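Local coordinates for protein alkane monooxygenase (Geobacillus thermodenitrificans, PDB 3B9O) that belongs to the luciferase-like monooxygenases, a family built on the TIM-barrel fold, and holds flavin mononucleotide in a pocket of its own chain, at residues G128-N133 and R220-Y225; T121-T126 and P216-T221; V167-W172 and H428-Y433. All blocks are in the same frame, centred on the assembly; numbering follows the deposited sequence.

Contact 1 (G128-N133 and R220-Y225); sequences GRIAWN and RTPVIY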
loop_
_atom_site.group_PDB
_atom_site.type_symbol
_atom_site.label_atom_id
_atom_site.label_comp_id
_atom_site.label_asym_id
_atom_site.label_seq_id
_atom_site.Cartn_x
_atom_site.Cartn_y
_atom_site.Cartn_z
ATOM N N GLY A 128 -16.831 -2.553 4.734
ATOM C CA GLY A 128 -15.870 -3.649 4.702
ATOM C C GLY A 128 -14.929 -3.608 3.513
ATOM O O GLY A 128 -14.570 -4.664 2.962
ATOM N N ARG A 129 -14.519 -2.402 3.110
ATOM C CA ARG A 129 -13.710 -2.236 1.889
ATOM C C ARG A 129 -12.445 -1.451 2.242
ATOM O O ARG A 129 -11.873 -0.787 1.406
ATOM C CB ARG A 129 -14.501 -1.525 0.786
ATOM C CG ARG A 129 -15.644 -2.388 0.143
ATOM C CD ARG A 129 -16.262 -1.626 -0.971
ATOM N NE ARG A 129 -16.990 -0.436 -0.531
ATOM C CZ ARG A 129 -17.181 0.652 -1.288
ATOM N NH1 ARG A 129 -16.629 0.765 -2.506
ATOM N NH2 ARG A 129 -17.927 1.637 -0.828
ATOM N N ILE A 130 -12.012 -1.563 3.493
ATOM C CA ILE A 130 -10.817 -0.874 3.970
ATOM C C ILE A 130 -9.631 -1.854 4.253
ATOM O O ILE A 130 -9.823 -2.998 4.723
ATOM C CB ILE A 130 -11.125 0.043 5.223
ATOM C CG1 ILE A 130 -10.038 1.103 5.440
ATOM C CG2 ILE A 130 -11.307 -0.779 6.532
ATOM C CD1 ILE A 130 -9.957 2.188 4.333
ATOM N N ALA A 131 -8.418 -1.368 3.971
ATOM C CA ALA A 131 -7.200 -2.108 4.219
ATOM C C ALA A 131 -6.188 -1.123 4.772
ATOM O O ALA A 131 -6.283 0.086 4.519
ATOM C CB ALA A 131 -6.693 -2.737 2.928
ATOM N N TRP A 132 -5.266 -1.651 5.568
ATOM C CA TRP A 132 -4.223 -0.852 6.166
ATOM C C TRP A 132 -2.855 -1.385 5.788
ATOM O O TRP A 132 -2.496 -2.531 6.107
ATOM C CB TRP A 132 -4.433 -0.784 7.700
ATOM C CG TRP A 132 -3.321 -0.140 8.484
ATOM C CD1 TRP A 132 -2.409 0.807 8.042
ATOM C CD2 TRP A 132 -3.008 -0.387 9.871
ATOM N NE1 TRP A 132 -1.534 1.134 9.083
ATOM C CE2 TRP A 132 -1.874 0.424 10.206
ATOM C CE3 TRP A 132 -3.555 -1.239 10.853
ATOM C CZ2 TRP A 132 -1.285 0.418 11.502
ATOM C CZ3 TRP A 132 -2.986 -1.236 12.138
ATOM C CH2 TRP A 132 -1.880 -0.389 12.453
ATOM N N ASN A 133 -2.097 -0.532 5.108
ATOM C CA ASN A 133 -0.677 -0.792 4.855
ATOM C C ASN A 133 0.173 -0.331 6.037
ATOM O O ASN A 133 0.407 0.861 6.245
ATOM C CB ASN A 133 -0.206 -0.203 3.526
ATOM C CG ASN A 133 1.289 -0.494 3.245
ATOM O OD1 ASN A 133 1.771 -1.608 3.470
ATOM N ND2 ASN A 133 2.014 0.502 2.763
ATOM N N ARG A 220 -14.096 -6.220 10.889
ATOM C CA ARG A 220 -13.486 -5.918 12.190
ATOM C C ARG A 220 -12.072 -5.360 12.054
ATOM O O ARG A 220 -11.889 -4.166 12.249
ATOM C CB ARG A 220 -13.555 -7.097 13.198
ATOM C CG ARG A 220 -14.981 -7.440 13.770
ATOM C CD ARG A 220 -14.709 -8.590 14.766
ATOM N NE ARG A 220 -15.819 -8.991 15.620
ATOM C CZ ARG A 220 -16.039 -8.504 16.838
ATOM N NH1 ARG A 220 -15.254 -7.559 17.334
ATOM N NH2 ARG A 220 -17.056 -8.972 17.566
ATOM N N THR A 221 -11.075 -6.212 11.775
ATOM C CA THR A 221 -9.717 -5.766 11.447
ATOM C C THR A 221 -9.666 -5.468 9.924
ATOM O O THR A 221 -10.106 -6.301 9.115
ATOM C CB THR A 221 -8.662 -6.826 11.855
ATOM O OG1 THR A 221 -8.741 -7.055 13.271
ATOM C CG2 THR A 221 -7.254 -6.433 11.427
ATOM N N PRO A 222 -9.131 -4.293 9.528
ATOM C CA PRO A 222 -8.943 -4.021 8.067
ATOM C C PRO A 222 -8.022 -5.100 7.456
ATOM O O PRO A 222 -7.218 -5.715 8.183
ATOM C CB PRO A 222 -8.222 -2.665 8.042
ATOM C CG PRO A 222 -8.515 -2.031 9.356
ATOM C CD PRO A 222 -8.629 -3.190 10.356
ATOM N N VAL A 223 -8.134 -5.341 6.153
ATOM C CA VAL A 223 -7.173 -6.195 5.489
ATOM C C VAL A 223 -5.791 -5.629 5.765
ATOM O O VAL A 223 -5.551 -4.406 5.591
ATOM C CB VAL A 223 -7.441 -6.312 3.975
ATOM C CG1 VAL A 223 -6.258 -7.032 3.317
ATOM C CG2 VAL A 223 -8.719 -7.125 3.763
ATOM N N ILE A 224 -4.886 -6.491 6.232
ATOM C CA ILE A 224 -3.543 -6.032 6.640
ATOM C C ILE A 224 -2.500 -6.175 5.537
ATOM O O ILE A 224 -2.158 -7.276 5.120
ATOM C CB ILE A 224 -3.012 -6.789 7.926
ATOM C CG1 ILE A 224 -4.024 -6.696 9.091
ATOM C CG2 ILE A 224 -1.547 -6.229 8.292
ATOM C CD1 ILE A 224 -4.314 -5.242 9.575
ATOM N N TYR A 225 -2.036 -5.054 5.014
ATOM C CA TYR A 225 -0.908 -5.035 4.090
ATOM C C TYR A 225 0.352 -4.695 4.838
ATOM O O TYR A 225 0.292 -4.085 5.918
ATOM C CB TYR A 225 -1.101 -3.910 3.049
ATOM C CG TYR A 225 -1.865 -4.329 1.827
ATOM C CD1 TYR A 225 -1.195 -4.592 0.604
ATOM C CD2 TYR A 225 -3.255 -4.528 1.894
ATOM C CE1 TYR A 225 -1.931 -5.009 -0.567
ATOM C CE2 TYR A 225 -3.988 -4.930 0.767
ATOM C CZ TYR A 225 -3.330 -5.154 -0.467
ATOM O OH TYR A 225 -4.094 -5.533 -1.577
#
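A131, W132 and N133 run parallel to V223, I224 and Y225 as neighbouring strands, their short axes 4.7 Å apart and turned by 25°. Three backbone bonds stitch them together. V223 N gives to I130 O at 3.2 Å, W132 N reaches V223 O at 2.8 Å, and Y225 N binds W132 O at 2.8 Å. The two strands, 130-135 and 223-227, are adjacent in the parallel sheet that closes into the TIM barrel of this family, and side chains alternate between its two faces. A131, N133, V223 and Y225 share one face. There the CB atoms of A131 and V223 meet at 3.8 Å, and A131 CB also lies 4.0 Å from CD2 of the Y225 ring, with Y412 of helix 412-417 packed against both A131 and V223. Swinging CG of Y225 away from its own carbonyl carbon (chi1 -89°) turns the ring back alongside A131, while the hydroxyl goes to the hydroxyl of Y412. N133 crosses Y225 at about a right angle, its amide perpendicular to the phenol ring; ND2 is taken by T104 OG1. On the other face, W132 and I224 lean together, CE3 of the indole 4.3 Å from CD1 of I224. W132 NE1 donates to F105 O, which ties the indole to the strand beyond, and helix 154-174 packs against this side. Ahead of V223, P222 lies alongside I130, the two side chains pointing the same way, with P222 CB 3.9 Å from I130 CG2. L122 and M119 of helix 112-125 press on this I130-P222 pair.

Contact 2 (T121-T126 and P216-T221); sequences TLDHLT and PSPQRT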
loop_
_atom_site.group_PDB
_atom_site.type_symbol
_atom_site.label_atom_id
_atom_site.label_comp_id
_atom_site.label_asym_id
_atom_site.label_seq_id
_atom_site.Cartn_x
_atom_site.Cartn_y
_atom_site.Cartn_z
ATOM N N THR A 121 -14.184 3.075 11.855
ATOM C CA THR A 121 -15.110 4.034 11.234
ATOM C C THR A 121 -15.143 3.828 9.711
ATOM O O THR A 121 -16.222 3.702 9.135
ATOM C CB THR A 121 -14.759 5.516 11.601
ATOM O OG1 THR A 121 -14.867 5.683 13.025
ATOM C CG2 THR A 121 -15.728 6.499 10.895
ATOM N N LEU A 122 -13.970 3.748 9.086
ATOM C CA LEU A 122 -13.920 3.483 7.647
ATOM C C LEU A 122 -14.435 2.092 7.316
ATOM O O LEU A 122 -15.062 1.922 6.291
ATOM C CB LEU A 122 -12.528 3.695 7.066
ATOM C CG LEU A 122 -11.957 5.110 7.220
ATOM C CD1 LEU A 122 -10.442 5.170 6.809
ATOM C CD2 LEU A 122 -12.811 6.162 6.423
ATOM N N ASP A 123 -14.167 1.097 8.167
ATOM C CA ASP A 123 -14.704 -0.234 7.918
ATOM C C ASP A 123 -16.252 -0.239 7.881
ATOM O O ASP A 123 -16.850 -0.951 7.071
ATOM C CB ASP A 123 -14.180 -1.273 8.936
ATOM C CG ASP A 123 -14.389 -2.715 8.442
ATOM O OD1 ASP A 123 -14.047 -2.938 7.283
ATOM O OD2 ASP A 123 -14.828 -3.618 9.212
ATOM N N HIS A 124 -16.877 0.515 8.792
ATOM C CA HIS A 124 -18.337 0.763 8.732
ATOM C C HIS A 124 -18.723 1.564 7.477
ATOM O O HIS A 124 -19.600 1.114 6.686
ATOM C CB HIS A 124 -18.823 1.550 9.972
ATOM C CG HIS A 124 -18.914 0.724 11.219
ATOM N ND1 HIS A 124 -19.743 -0.373 11.319
ATOM C CD2 HIS A 124 -18.284 0.831 12.414
ATOM C CE1 HIS A 124 -19.610 -0.917 12.517
ATOM N NE2 HIS A 124 -18.710 -0.225 13.194
ATOM N N LEU A 125 -18.121 2.738 7.302
ATOM C CA LEU A 125 -18.587 3.681 6.236
ATOM C C LEU A 125 -18.439 3.003 4.835
ATOM O O LEU A 125 -19.349 3.078 3.994
ATOM C CB LEU A 125 -17.813 4.996 6.303
ATOM C CG LEU A 125 -18.084 5.829 7.567
ATOM C CD1 LEU A 125 -17.174 7.093 7.505
ATOM C CD2 LEU A 125 -19.603 6.095 7.707
ATOM N N THR A 126 -17.330 2.279 4.637
ATOM C CA THR A 126 -17.040 1.573 3.370
ATOM C C THR A 126 -17.695 0.204 3.253
ATOM O O THR A 126 -17.567 -0.453 2.199
ATOM C CB THR A 126 -15.516 1.357 3.124
ATOM O OG1 THR A 126 -15.030 0.370 4.056
ATOM C CG2 THR A 126 -14.762 2.663 3.289
ATOM N N PRO A 216 -18.644 -3.745 16.516
ATOM C CA PRO A 216 -18.124 -4.610 15.423
ATOM C C PRO A 216 -18.564 -4.164 14.001
ATOM O O PRO A 216 -19.755 -3.882 13.745
ATOM C CB PRO A 216 -18.642 -6.015 15.775
ATOM C CG PRO A 216 -18.800 -5.989 17.280
ATOM C CD PRO A 216 -19.230 -4.539 17.621
ATOM N N SER A 217 -17.569 -4.086 13.114
ATOM C CA SER A 217 -17.787 -3.629 11.737
ATOM C C SER A 217 -17.635 -4.881 10.856
ATOM O O SER A 217 -17.232 -5.952 11.415
ATOM C CB SER A 217 -16.778 -2.545 11.421
ATOM O OG SER A 217 -15.453 -3.101 11.480
ATOM N N PRO A 218 -17.958 -4.804 9.526
ATOM C CA PRO A 218 -17.982 -6.019 8.679
ATOM C C PRO A 218 -16.717 -6.888 8.698
ATOM O O PRO A 218 -16.816 -8.084 8.856
ATOM C CB PRO A 218 -18.278 -5.444 7.266
ATOM C CG PRO A 218 -19.140 -4.271 7.588
ATOM C CD PRO A 218 -18.370 -3.623 8.718
ATOM N N GLN A 219 -15.545 -6.278 8.566
ATOM C CA GLN A 219 -14.271 -6.992 8.601
ATOM C C GLN A 219 -13.645 -7.096 9.983
ATOM O O GLN A 219 -12.716 -7.904 10.172
ATOM C CB GLN A 219 -13.280 -6.278 7.699
ATOM C CG GLN A 219 -13.644 -6.342 6.235
ATOM C CD GLN A 219 -12.573 -5.763 5.326
ATOM O OE1 GLN A 219 -12.232 -4.586 5.414
ATOM N NE2 GLN A 219 -12.100 -6.558 4.423
ATOM N N ARG A 220 -14.096 -6.220 10.889
ATOM C CA ARG A 220 -13.486 -5.918 12.190
ATOM C C ARG A 220 -12.072 -5.360 12.054
ATOM O O ARG A 220 -11.889 -4.166 12.249
ATOM C CB ARG A 220 -13.555 -7.097 13.198
ATOM C CG ARG A 220 -14.981 -7.440 13.770
ATOM C CD ARG A 220 -14.709 -8.590 14.766
ATOM N NE ARG A 220 -15.819 -8.991 15.620
ATOM C CZ ARG A 220 -16.039 -8.504 16.838
ATOM N NH1 ARG A 220 -15.254 -7.559 17.334
ATOM N NH2 ARG A 220 -17.056 -8.972 17.566
ATOM N N THR A 221 -11.075 -6.212 11.775
ATOM C CA THR A 221 -9.717 -5.766 11.447
ATOM C C THR A 221 -9.666 -5.468 9.924
ATOM O O THR A 221 -10.106 -6.301 9.115
ATOM C CB THR A 221 -8.662 -6.826 11.855
ATOM O OG1 THR A 221 -8.741 -7.055 13.271
ATOM C CG2 THR A 221 -7.254 -6.433 11.427
#
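D123 points its carboxylate straight into the bend formed by S217-R220, and H124, the next residue of the helix, lays its imidazole over S217. OD2 of D123 does most of the polar work. Q219 N donates to D123 OD2 at 2.8 Å, on the syn lone pair. A weak bond from R220 N reaches D123 OD2 at 3.2 Å. The hydroxyl OG of S217 also gives to it; the modelled 2.4 Å is very short, and that exact length is doubtful. A chi1 of -163° puts CG of D123 opposite the backbone N and sends the group outward from the helix into the bend. The bend itself is a type I beta turn with P218 and Q219 at its corners, closed by a weak bond from R220 N to S217 O. In the TIM barrel the carboxylate ties the C-terminal end of helix 112-125, which leads into strand 130-135, to the loop ahead of the neighbouring strand 223-227. The H124 ring receives S217 CB over one face, a CH-pi contact 3.5 Å from the centroid and 13° off the normal. At the ring's edge CE1 comes 3.2 Å from P216 O, and NE2 is hydrogen-bonded to E215 O. The R220 side chain forms a salt bridge with D178, with P216 CB over one face of its guanidinium.

Contact 3 (V167-W172 and H428-Y433); sequences VCYKLW and HIAARY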
loop_
_atom_site.group_PDB
_atom_site.type_symbol
_atom_site.label_atom_id
_atom_site.label_comp_id
_atom_site.label_asym_id
_atom_site.label_seq_id
_atom_site.Cartn_x
_atom_site.Cartn_y
_atom_site.Cartn_z
ATOM N N VAL A 167 -2.414 -4.167 20.059
ATOM C CA VAL A 167 -3.437 -3.236 20.612
ATOM C C VAL A 167 -4.645 -3.120 19.693
ATOM O O VAL A 167 -5.786 -3.274 20.147
ATOM C CB VAL A 167 -2.850 -1.798 20.883
ATOM C CG1 VAL A 167 -3.934 -0.826 21.292
ATOM C CG2 VAL A 167 -1.716 -1.851 21.964
ATOM N N CYS A 168 -4.386 -2.886 18.397
ATOM C CA CYS A 168 -5.464 -2.779 17.406
ATOM C C CYS A 168 -6.244 -4.079 17.299
ATOM O O CYS A 168 -7.490 -4.080 17.371
ATOM C CB CYS A 168 -4.892 -2.312 16.043
ATOM S SG CYS A 168 -4.312 -0.602 16.162
ATOM N N TYR A 169 -5.533 -5.210 17.201
ATOM C CA TYR A 169 -6.232 -6.525 17.174
ATOM C C TYR A 169 -7.142 -6.719 18.400
ATOM O O TYR A 169 -8.288 -7.139 18.252
ATOM C CB TYR A 169 -5.257 -7.721 17.143
ATOM C CG TYR A 169 -4.343 -7.856 15.940
ATOM C CD1 TYR A 169 -3.093 -8.470 16.085
ATOM C CD2 TYR A 169 -4.713 -7.379 14.660
ATOM C CE1 TYR A 169 -2.225 -8.636 15.012
ATOM C CE2 TYR A 169 -3.842 -7.546 13.550
ATOM C CZ TYR A 169 -2.596 -8.163 13.754
ATOM O OH TYR A 169 -1.740 -8.343 12.700
ATOM N N LYS A 170 -6.640 -6.426 19.614
ATOM C CA LYS A 170 -7.496 -6.553 20.825
ATOM C C LYS A 170 -8.752 -5.680 20.748
ATOM O O LYS A 170 -9.839 -6.152 20.989
ATOM C CB LYS A 170 -6.719 -6.227 22.087
ATOM C CG LYS A 170 -5.648 -7.296 22.440
ATOM C CD LYS A 170 -4.653 -6.715 23.459
ATOM C CE LYS A 170 -3.592 -7.784 23.703
ATOM N NZ LYS A 170 -2.798 -7.493 24.898
ATOM N N LEU A 171 -8.582 -4.414 20.397
ATOM C CA LEU A 171 -9.722 -3.499 20.160
ATOM C C LEU A 171 -10.729 -3.992 19.112
ATOM O O LEU A 171 -11.948 -4.047 19.335
ATOM C CB LEU A 171 -9.196 -2.079 19.809
ATOM C CG LEU A 171 -8.367 -1.379 20.905
ATOM C CD1 LEU A 171 -7.702 -0.113 20.384
ATOM C CD2 LEU A 171 -9.248 -1.078 22.180
ATOM N N TRP A 172 -10.208 -4.375 17.962
ATOM C CA TRP A 172 -11.039 -4.732 16.829
ATOM C C TRP A 172 -11.746 -6.078 16.921
ATOM O O TRP A 172 -12.841 -6.207 16.414
ATOM C CB TRP A 172 -10.198 -4.715 15.554
ATOM C CG TRP A 172 -9.775 -3.345 15.112
ATOM C CD1 TRP A 172 -10.478 -2.188 15.262
ATOM C CD2 TRP A 172 -8.607 -3.018 14.344
ATOM N NE1 TRP A 172 -9.792 -1.143 14.681
ATOM C CE2 TRP A 172 -8.655 -1.624 14.088
ATOM C CE3 TRP A 172 -7.508 -3.765 13.860
ATOM C CZ2 TRP A 172 -7.628 -0.950 13.406
ATOM C CZ3 TRP A 172 -6.498 -3.113 13.172
ATOM C CH2 TRP A 172 -6.565 -1.706 12.940
ATOM N N HIS A 428 -4.452 -16.797 11.625
ATOM C CA HIS A 428 -3.895 -15.464 11.895
ATOM C C HIS A 428 -3.743 -15.175 13.409
ATOM O O HIS A 428 -4.612 -15.522 14.191
ATOM C CB HIS A 428 -4.767 -14.399 11.231
ATOM C CG HIS A 428 -4.099 -13.063 11.128
ATOM N ND1 HIS A 428 -4.005 -12.196 12.197
ATOM C CD2 HIS A 428 -3.476 -12.457 10.091
ATOM C CE1 HIS A 428 -3.362 -11.105 11.822
ATOM N NE2 HIS A 428 -3.031 -11.239 10.545
ATOM N N ILE A 429 -2.672 -14.507 13.830
ATOM C CA ILE A 429 -2.443 -14.252 15.281
ATOM C C ILE A 429 -3.521 -13.392 16.015
ATOM O O ILE A 429 -3.768 -13.562 17.221
ATOM C CB ILE A 429 -0.984 -13.706 15.553
ATOM C CG1 ILE A 429 -0.733 -12.401 14.801
ATOM C CG2 ILE A 429 0.063 -14.734 15.111
ATOM C CD1 ILE A 429 0.507 -11.685 15.263
ATOM N N ALA A 430 -4.152 -12.475 15.293
ATOM C CA ALA A 430 -5.265 -11.685 15.818
ATOM C C ALA A 430 -6.453 -12.525 16.282
ATOM O O ALA A 430 -7.207 -12.088 17.150
ATOM C CB ALA A 430 -5.731 -10.696 14.795
ATOM N N ALA A 431 -6.623 -13.718 15.701
ATOM C CA ALA A 431 -7.730 -14.604 16.041
ATOM C C ALA A 431 -7.704 -15.050 17.500
ATOM O O ALA A 431 -8.761 -15.429 18.063
ATOM C CB ALA A 431 -7.770 -15.812 15.116
ATOM N N ARG A 432 -6.514 -14.990 18.097
ATOM C CA ARG A 432 -6.283 -15.252 19.545
ATOM C C ARG A 432 -7.148 -14.410 20.463
ATOM O O ARG A 432 -7.464 -14.842 21.576
ATOM C CB ARG A 432 -4.816 -14.992 19.936
ATOM C CG ARG A 432 -3.869 -16.102 19.535
ATOM C CD ARG A 432 -2.542 -15.565 19.060
ATOM N NE ARG A 432 -1.863 -16.527 18.184
ATOM C CZ ARG A 432 -0.729 -17.150 18.500
ATOM N NH1 ARG A 432 -0.141 -16.902 19.670
ATOM N NH2 ARG A 432 -0.171 -18.011 17.649
ATOM N N TYR A 433 -7.518 -13.204 20.022
ATOM C CA TYR A 433 -8.204 -12.256 20.915
ATOM C C TYR A 433 -9.717 -12.285 20.858
ATOM O O TYR A 433 -10.385 -11.505 21.539
ATOM C CB TYR A 433 -7.694 -10.837 20.716
ATOM C CG TYR A 433 -6.205 -10.732 20.781
ATOM C CD1 TYR A 433 -5.505 -10.968 21.976
ATOM C CD2 TYR A 433 -5.484 -10.398 19.649
ATOM C CE1 TYR A 433 -4.094 -10.870 22.014
ATOM C CE2 TYR A 433 -4.109 -10.296 19.670
ATOM C CZ TYR A 433 -3.418 -10.532 20.847
ATOM O OH TYR A 433 -2.050 -10.422 20.817
#
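Y169 of helix 154-174 meets A430 and H428 with its ring, at the start of the 3-10 turns of 429-433. One face of the ring takes A430 CB as a CH-pi contact, the methyl 3.5 Å from the centroid and 19° off the normal. H428 forms an offset edge-to-face pair with Y169, its edge toward the face of the phenol, with centroids 5.4 Å apart and planes at 88°. The imidazole CE1 comes closest, 3.3 Å from Y169 OH. A separate CH-pi contact runs the other way across the interface, with CG of K170 over one face of Y433, 3.8 Å from the centroid. The extended lysine chain carries on along this ring and brings CE 3.6 Å from Y433 CE1.

Apolar contacts fill in around these. CB of Y169 rests 3.7 Å from CD2 of Y433, and CG1 of I429 approaches Y169 CE1 obliquely at 4.1 Å.

No hydrogen bond joins the two segments directly; the polar atoms bind locally or to third parties. H428 ND1 accepts A430 N at 3.1 Å, and H428 NE2 is bonded to H240 O, which fixes the rotation of the imidazole. Y169 OH is hydrogen-bonded to H240 ND1, so one residue at the end of helix 231-240 holds both partners of the aromatic pair. K170 NZ forms a salt bridge with E166 and a bond to H201.

The chain after helix 412-417 is thus laid onto two outer helices of the TIM barrel by ring faces and hydrocarbon. With ND1 accepting an N-H and NE2 bonded to a carbonyl, H428 is probably neutral and protonated on NE2.

Contacts 1 and 2 adjoin, their centres 9 Å apart: helix 112-125 runs into strand 130-135, with G128 N probably hydrogen-bonded to D123 O at 2.8 Å, and R220 and T221 belong to both. Contact 3 lies farther out, its centre 13 Å from contact 1 and 15 Å from contact 2. W172 links it inward. Its carbonyl O probably accepts R220 NH1 at 2.9 Å, and its indole CH2 lies 3.7 Å from W132 CE3. Contact 1 reaches toward the flavin mononucleotide, with the N133 side chain about 5 Å from it.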